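Local coordinates for protein hydroxyethylthiazole kinase (Pyrococcus horikoshii, PDB 3HPD) that probably phosphorylates the hydroxyl group of 4-methyl-5-beta-hydroxyethylthiazole with magnesium and ATP, a step toward thiamine diphosphate, at residues L91-A96 and S125-E130; G194-A199 and V240-W245. All blocks are in the same frame, centred on the assembly; numbering follows the deposited sequence.

Contact 1: residues L91-A96 and S125-E130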
ATOM      1  N   LEU A  91      -7.681 -18.202  -7.244  1.00  9.33           N
ATOM      2  CA  LEU A  91      -7.468 -17.204  -8.286  1.00 10.50           C
ATOM      3  C   LEU A  91      -8.541 -16.127  -8.269  1.00 10.93           C
ATOM      4  O   LEU A  91      -9.728 -16.429  -8.274  1.00 10.74           O
ATOM      5  CB  LEU A  91      -7.463 -17.860  -9.673  1.00 10.94           C
ATOM      6  CG  LEU A  91      -7.489 -16.885 -10.858  1.00 11.96           C
ATOM      7  CD1 LEU A  91      -6.179 -16.091 -10.908  1.00 11.67           C
ATOM      8  CD2 LEU A  91      -7.697 -17.654 -12.157  1.00 12.36           C
ATOM      9  N   ASP A  92      -8.115 -14.869  -8.236  1.00 11.76           N
ATOM     10  CA  ASP A  92      -9.047 -13.751  -8.281  1.00 12.91           C
ATOM     11  C   ASP A  92      -8.709 -13.058  -9.597  1.00 12.18           C
ATOM     12  O   ASP A  92      -7.715 -12.333  -9.687  1.00 12.44           O
ATOM     13  CB  ASP A  92      -8.824 -12.786  -7.117  1.00 14.29           C
ATOM     14  CG  ASP A  92      -9.940 -11.770  -6.997  1.00 17.05           C
ATOM     15  OD1 ASP A  92     -10.489 -11.375  -8.050  1.00 17.28           O
ATOM     16  OD2 ASP A  92     -10.263 -11.362  -5.862  1.00 17.39           O
ATOM     17  N   PRO A  93      -9.533 -13.279 -10.635  1.00 12.39           N
ATOM     18  CA  PRO A  93      -9.374 -12.719 -11.982  1.00 12.73           C
ATOM     19  C   PRO A  93      -9.772 -11.256 -12.096  1.00 12.94           C
ATOM     20  O   PRO A  93     -10.593 -10.897 -12.944  1.00 14.29           O
ATOM     21  CB  PRO A  93     -10.276 -13.618 -12.816  1.00 13.05           C
ATOM     22  CG  PRO A  93     -11.455 -13.786 -11.896  1.00 13.49           C
ATOM     23  CD  PRO A  93     -10.795 -14.038 -10.537  1.00 12.88           C
ATOM     24  N   VAL A  94      -9.183 -10.414 -11.253  1.00 12.28           N
ATOM     25  CA  VAL A  94      -9.500  -8.991 -11.250  1.00 13.08           C
ATOM     26  C   VAL A  94      -9.434  -8.351 -12.632  1.00 13.36           C
ATOM     27  O   VAL A  94      -8.381  -8.313 -13.265  1.00 13.83           O
ATOM     28  CB  VAL A  94      -8.556  -8.210 -10.307  1.00 13.06           C
ATOM     29  CG1 VAL A  94      -8.943  -6.735 -10.282  1.00 12.81           C
ATOM     30  CG2 VAL A  94      -8.620  -8.799  -8.902  1.00 14.70           C
ATOM     31  N   GLY A  95     -10.571  -7.853 -13.102  1.00 14.55           N
ATOM     32  CA  GLY A  95     -10.590  -7.197 -14.394  1.00 14.66           C
ATOM     33  C   GLY A  95     -10.782  -8.084 -15.606  1.00 14.86           C
ATOM     34  O   GLY A  95     -10.753  -7.586 -16.731  1.00 16.14           O
ATOM     35  N   ALA A  96     -10.960  -9.387 -15.403  1.00 14.14           N
ATOM     36  CA  ALA A  96     -11.187 -10.277 -16.536  1.00 13.04           C
ATOM     37  C   ALA A  96     -12.425  -9.723 -17.239  1.00 15.01           C
ATOM     38  O   ALA A  96     -13.387  -9.323 -16.586  1.00 14.77           O
ATOM     39  CB  ALA A  96     -11.436 -11.703 -16.058  1.00 13.72           C
ATOM     40  N   SER A 125     -18.516 -14.236 -15.854  1.00 18.95           N
ATOM     41  CA  SER A 125     -19.291 -14.422 -17.074  1.00 20.79           C
ATOM     42  C   SER A 125     -18.386 -14.254 -18.293  1.00 19.74           C
ATOM     43  O   SER A 125     -18.553 -14.940 -19.297  1.00 19.71           O
ATOM     44  CB  SER A 125     -20.455 -13.428 -17.132  1.00 21.33           C
ATOM     45  OG  SER A 125     -19.993 -12.091 -17.138  1.00 30.37           O
ATOM     46  N   ALA A 126     -17.418 -13.348 -18.197  1.00 20.05           N
ATOM     47  CA  ALA A 126     -16.490 -13.116 -19.299  1.00 20.46           C
ATOM     48  C   ALA A 126     -15.581 -14.327 -19.505  1.00 20.08           C
ATOM     49  O   ALA A 126     -15.251 -14.679 -20.638  1.00 19.89           O
ATOM     50  CB  ALA A 126     -15.653 -11.872 -19.030  1.00 20.00           C
ATOM     51  N   LEU A 127     -15.180 -14.964 -18.408  1.00 19.18           N
ATOM     52  CA  LEU A 127     -14.310 -16.135 -18.481  1.00 20.27           C
ATOM     53  C   LEU A 127     -15.037 -17.345 -19.056  1.00 21.48           C
ATOM     54  O   LEU A 127     -14.475 -18.097 -19.850  1.00 19.87           O
ATOM     55  CB  LEU A 127     -13.767 -16.485 -17.091  1.00 18.96           C
ATOM     56  CG  LEU A 127     -12.788 -15.487 -16.466  1.00 19.48           C
ATOM     57  CD1 LEU A 127     -12.428 -15.938 -15.056  1.00 18.54           C
ATOM     58  CD2 LEU A 127     -11.537 -15.386 -17.330  1.00 20.15           C
ATOM     59  N   LEU A 128     -16.285 -17.537 -18.642  1.00 22.50           N
ATOM     60  CA  LEU A 128     -17.079 -18.657 -19.132  1.00 25.24           C
ATOM     61  C   LEU A 128     -17.452 -18.428 -20.595  1.00 27.53           C
ATOM     62  O   LEU A 128     -17.524 -19.372 -21.386  1.00 27.57           O
ATOM     63  CB  LEU A 128     -18.350 -18.810 -18.293  1.00 23.93           C
ATOM     64  CG  LEU A 128     -19.287 -19.961 -18.668  1.00 25.36           C
ATOM     65  CD1 LEU A 128     -18.557 -21.291 -18.535  1.00 23.33           C
ATOM     66  CD2 LEU A 128     -20.512 -19.933 -17.764  1.00 24.58           C
ATOM     67  N   GLY A 129     -17.688 -17.168 -20.946  1.00 29.11           N
ATOM     68  CA  GLY A 129     -18.049 -16.835 -22.310  1.00 32.59           C
ATOM     69  C   GLY A 129     -16.894 -17.024 -23.271  1.00 35.41           C
ATOM     70  O   GLY A 129     -17.041 -17.663 -24.312  1.00 36.03           O
ATOM     71  N   GLU A 130     -15.741 -16.464 -22.919  1.00 37.85           N
ATOM     72  CA  GLU A 130     -14.546 -16.569 -23.749  1.00 41.15           C
ATOM     73  C   GLU A 130     -14.131 -18.031 -23.874  1.00 43.07           C
ATOM     74  O   GLU A 130     -13.796 -18.501 -24.960  1.00 43.18           O
ATOM     75  CB  GLU A 130     -13.405 -15.762 -23.127  1.00 43.44           C
ATOM     76  CG  GLU A 130     -12.212 -15.529 -24.041  1.00 45.87           C
ATOM     77  CD  GLU A 130     -12.572 -14.713 -25.269  1.00 48.75           C
ATOM     78  OE1 GLU A 130     -13.424 -13.805 -25.149  1.00 49.61           O
ATOM     79  OE2 GLU A 130     -11.997 -14.969 -26.348  1.00 50.57           O
TER
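With CG of L127 set anti to its own carbonyl carbon (chi1 -68°) and CD1 extended beyond it (chi2 176°), the forked end of this leucine leaves helix 121-131 and reaches P93 and A96. These two residues are the first and last of a type II beta turn that follows strand 89-92 in the ribokinase-like alpha/beta fold. The fork divides its work: L127 CD1 lies 3.9 Å from P93 CB and equally near P93 CG, whereas L127 CD2 rests 3.9 Å from A96 CB. The compact, rigid proline ring offers CB and CG to one branch of L127, and the single methyl of A96 meets the other. An alanine in place of L127 is likely to open a gap between turn and helix, with the P93 ring and the A96 methyl both losing their apolar partner. G95, at phi 86°, takes the turn's third position, where a side chain would press on the carbonyl O of V94. S106 of helix 100-112 also touches both P93 and L127. The turn is closed by A96 N, which donates to P93 O at 2.9 Å, and beyond it CB of A126 sits 4.2 Å from A96 O.

Contact 2: residues G194-A199 and V240-W245; sequences GCMVAA and VKLYDW. With PO4 (phosphate ion), chain B.
M196 reaches from helix 193-205 to Y243 and L242 of helix 235-248, bridging two helices whose nearest CA atoms, those of M196 and L242, are 10.2 Å apart. Here two helices of a ribokinase-clan alpha/beta kinase pack against one another. The methionine's CB points toward the other helix, and CG stands anti to the carbonyl carbon (chi1 -70°). From CG onward the chain is extended, so that each further atom gains distance: M196 SD comes within 4.4 Å of CD1 of L242, a loose apolar approach, and CE finishes at the phenol end of Y243. M196 CE is 3.2 Å from Y243 OH, a close approach for a methyl, and 3.8 Å from Y243 CZ, meeting the ring obliquely, while the two side chains cross at about a right angle. An unbranched, flexible methionine suits this span, and the long tyrosine meets it from the far helix, although its CB does not point straight across. L242 adds a branched apolar end beside the sulfur. F221 of helix 210-231 and T29 of helix 27-37 also touch M196. At the start of the first segment, G194 N gives a weak hydrogen bond, 3.0 Å long, to O2 of a phosphate ion probably carried in from the crystallisation liquor; a CB at G194 would clash with that oxygen. The neighbouring G192 is a predicted substrate-binding residue, so this packing lies close to the probable active site. The hydroxyl of Y243 is hydrogen-bonded to H239 NE2 and to T29 OG1, which fixes the phenol end by polar bonds. With no hydrogen bond across it, the contact is mainly van der Waals, the M196 methyl lying close against a hydroxyl oxygen already bonded to H239 and T29.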
ATOM      1  N   GLY A 194     -12.989  -7.525  -2.570  1.00 13.50           N
ATOM      2  CA  GLY A 194     -13.148  -8.858  -3.121  1.00 14.26           C
ATOM      3  C   GLY A 194     -11.803  -9.561  -3.043  1.00 14.79           C
ATOM      4  O   GLY A 194     -11.725 -10.778  -2.855  1.00 13.24           O
ATOM      5  N   CYS A 195     -10.734  -8.782  -3.179  1.00 13.67           N
ATOM      6  CA  CYS A 195      -9.381  -9.322  -3.119  1.00 13.43           C
ATOM      7  C   CYS A 195      -9.080  -9.776  -1.693  1.00 11.87           C
ATOM      8  O   CYS A 195      -8.331 -10.730  -1.482  1.00 10.04           O
ATOM      9  CB  CYS A 195      -8.368  -8.269  -3.577  1.00 15.01           C
ATOM     10  SG  CYS A 195      -8.615  -7.726  -5.302  1.00 23.74           S
ATOM     11  N   MET A 196      -9.661  -9.087  -0.715  1.00 11.35           N
ATOM     12  CA  MET A 196      -9.472  -9.471   0.679  1.00 11.60           C
ATOM     13  C   MET A 196     -10.112 -10.842   0.862  1.00 11.32           C
ATOM     14  O   MET A 196      -9.557 -11.716   1.523  1.00 11.16           O
ATOM     15  CB  MET A 196     -10.149  -8.475   1.622  1.00 12.91           C
ATOM     16  CG  MET A 196      -9.492  -7.108   1.685  1.00 15.11           C
ATOM     17  SD  MET A 196     -10.416  -6.018   2.797  1.00 18.81           S
ATOM     18  CE  MET A 196      -9.239  -4.699   3.031  1.00 19.93           C
ATOM     19  N   VAL A 197     -11.289 -11.022   0.271  1.00 11.28           N
ATOM     20  CA  VAL A 197     -11.998 -12.295   0.374  1.00 12.26           C
ATOM     21  C   VAL A 197     -11.195 -13.424  -0.269  1.00 11.13           C
ATOM     22  O   VAL A 197     -11.157 -14.537   0.250  1.00 10.60           O
ATOM     23  CB  VAL A 197     -13.395 -12.215  -0.284  1.00 12.95           C
ATOM     24  CG1 VAL A 197     -14.046 -13.588  -0.294  1.00 15.38           C
ATOM     25  CG2 VAL A 197     -14.268 -11.237   0.483  1.00 14.76           C
ATOM     26  N   ALA A 198     -10.551 -13.140  -1.398  1.00 10.41           N
ATOM     27  CA  ALA A 198      -9.742 -14.156  -2.070  1.00 10.58           C
ATOM     28  C   ALA A 198      -8.577 -14.556  -1.171  1.00 11.28           C
ATOM     29  O   ALA A 198      -8.249 -15.738  -1.049  1.00 10.05           O
ATOM     30  CB  ALA A 198      -9.219 -13.622  -3.401  1.00 10.90           C
ATOM     31  N   ALA A 199      -7.953 -13.568  -0.533  1.00 10.74           N
ATOM     32  CA  ALA A 199      -6.827 -13.837   0.361  1.00 10.70           C
ATOM     33  C   ALA A 199      -7.274 -14.661   1.568  1.00 11.26           C
ATOM     34  O   ALA A 199      -6.589 -15.603   1.973  1.00 11.63           O
ATOM     35  CB  ALA A 199      -6.194 -12.523   0.827  1.00  9.27           C
ATOM     36  N   VAL A 240     -10.968   0.552   8.391  1.00  8.14           N
ATOM     37  CA  VAL A 240     -10.209   0.195   9.585  1.00  9.45           C
ATOM     38  C   VAL A 240     -10.927  -0.872  10.417  1.00 10.29           C
ATOM     39  O   VAL A 240     -10.308  -1.826  10.899  1.00  9.54           O
ATOM     40  CB  VAL A 240      -9.962   1.441  10.482  1.00 10.81           C
ATOM     41  CG1 VAL A 240      -9.344   1.020  11.807  1.00 10.64           C
ATOM     42  CG2 VAL A 240      -9.046   2.428   9.770  1.00  9.23           C
ATOM     43  N   LYS A 241     -12.234  -0.708  10.580  1.00  7.57           N
ATOM     44  CA  LYS A 241     -13.026  -1.646  11.368  1.00  8.91           C
ATOM     45  C   LYS A 241     -13.144  -3.040  10.756  1.00  8.69           C
ATOM     46  O   LYS A 241     -13.488  -3.994  11.454  1.00  9.05           O
ATOM     47  CB  LYS A 241     -14.419  -1.069  11.618  1.00 12.42           C
ATOM     48  CG  LYS A 241     -14.422   0.170  12.504  1.00 14.61           C
ATOM     49  CD  LYS A 241     -14.054  -0.175  13.946  1.00 20.22           C
ATOM     50  CE  LYS A 241     -14.129   1.052  14.847  1.00 22.25           C
ATOM     51  NZ  LYS A 241     -14.006   0.701  16.290  1.00 24.30           N
ATOM     52  N   LEU A 242     -12.868  -3.171   9.462  1.00 10.23           N
ATOM     53  CA  LEU A 242     -12.936  -4.486   8.830  1.00  8.80           C
ATOM     54  C   LEU A 242     -11.905  -5.415   9.474  1.00 10.82           C
ATOM     55  O   LEU A 242     -12.200  -6.570   9.783  1.00  9.55           O
ATOM     56  CB  LEU A 242     -12.677  -4.383   7.320  1.00 10.52           C
ATOM     57  CG  LEU A 242     -13.759  -3.676   6.488  1.00 10.65           C
ATOM     58  CD1 LEU A 242     -13.319  -3.599   5.026  1.00 11.66           C
ATOM     59  CD2 LEU A 242     -15.079  -4.435   6.611  1.00 11.92           C
ATOM     60  N   TYR A 243     -10.696  -4.900   9.685  1.00  9.95           N
ATOM     61  CA  TYR A 243      -9.628  -5.685  10.302  1.00 10.27           C
ATOM     62  C   TYR A 243      -9.975  -5.993  11.748  1.00 11.27           C
ATOM     63  O   TYR A 243      -9.706  -7.089  12.237  1.00 10.71           O
ATOM     64  CB  TYR A 243      -8.312  -4.910  10.254  1.00 11.06           C
ATOM     65  CG  TYR A 243      -7.937  -4.493   8.859  1.00  9.22           C
ATOM     66  CD1 TYR A 243      -7.442  -5.422   7.941  1.00  9.38           C
ATOM     67  CD2 TYR A 243      -8.119  -3.177   8.435  1.00  9.25           C
ATOM     68  CE1 TYR A 243      -7.141  -5.052   6.632  1.00  8.85           C
ATOM     69  CE2 TYR A 243      -7.819  -2.794   7.124  1.00 10.30           C
ATOM     70  CZ  TYR A 243      -7.331  -3.737   6.231  1.00  9.10           C
ATOM     71  OH  TYR A 243      -7.014  -3.365   4.941  1.00  9.68           O
ATOM     72  N   ASP A 244     -10.559  -5.015  12.436  1.00 10.29           N
ATOM     73  CA  ASP A 244     -10.935  -5.208  13.830  1.00 11.05           C
ATOM     74  C   ASP A 244     -11.872  -6.394  13.968  1.00 11.26           C
ATOM     75  O   ASP A 244     -11.694  -7.236  14.850  1.00 12.17           O
ATOM     76  CB  ASP A 244     -11.627  -3.961  14.390  1.00 11.45           C
ATOM     77  CG  ASP A 244     -10.660  -2.831  14.664  1.00 12.02           C
ATOM     78  OD1 ASP A 244      -9.448  -3.001  14.412  1.00 12.65           O
ATOM     79  OD2 ASP A 244     -11.113  -1.771  15.137  1.00 13.35           O
ATOM     80  N   TRP A 245     -12.863  -6.472  13.086  1.00  9.66           N
ATOM     81  CA  TRP A 245     -13.818  -7.561  13.168  1.00 10.49           C
ATOM     82  C   TRP A 245     -13.377  -8.899  12.601  1.00  9.95           C
ATOM     83  O   TRP A 245     -13.905  -9.938  12.992  1.00 11.14           O
ATOM     84  CB  TRP A 245     -15.165  -7.110  12.599  1.00  9.45           C
ATOM     85  CG  TRP A 245     -15.856  -6.271  13.621  1.00 11.35           C
ATOM     86  CD1 TRP A 245     -15.897  -4.905  13.681  1.00 13.80           C
ATOM     87  CD2 TRP A 245     -16.434  -6.743  14.840  1.00 13.11           C
ATOM     88  NE1 TRP A 245     -16.459  -4.499  14.873  1.00 14.21           N
ATOM     89  CE2 TRP A 245     -16.797  -5.609  15.602  1.00 13.42           C
ATOM     90  CE3 TRP A 245     -16.678  -8.019  15.367  1.00 13.43           C
ATOM     91  CZ2 TRP A 245     -17.388  -5.714  16.867  1.00 14.56           C
ATOM     92  CZ3 TRP A 245     -17.266  -8.122  16.624  1.00 15.34           C
ATOM     93  CH2 TRP A 245     -17.613  -6.975  17.359  1.00 14.93           C
TER
HETATM   94  P   PO4 B 300     -15.573  -6.845  -5.843  1.00 45.52           P
HETATM   95  O1  PO4 B 300     -15.468  -7.861  -6.903  1.00 45.08           O
HETATM   96  O2  PO4 B 300     -14.112  -6.648  -5.167  1.00 44.88           O
HETATM   97  O3  PO4 B 300     -16.425  -7.445  -4.625  1.00 45.15           O
HETATM   98  O4  PO4 B 300     -16.107  -5.500  -6.180  1.00 46.17           O

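From the N terminus, the chain runs through three earlier strands of the sheet before strand 89-92 leads into contact 1. That contact closes a loop holding helix 100-112 and strand 116-120, and ties the end of one strand to the helix after the next. Contact 2 opens only later, at helix 193-205, and closes a mostly helical loop including helix 210-231. The two loops stand in series, neither crossing nor nesting, with centres about 22 Å apart on opposite sides of the chain's centre. They nevertheless meet where residues 91-96 touch residues 194-199: D92 OD2 packs 3.5 Å from A198 CB, and V94 CG2 lies 3.8 Å from C195 SG.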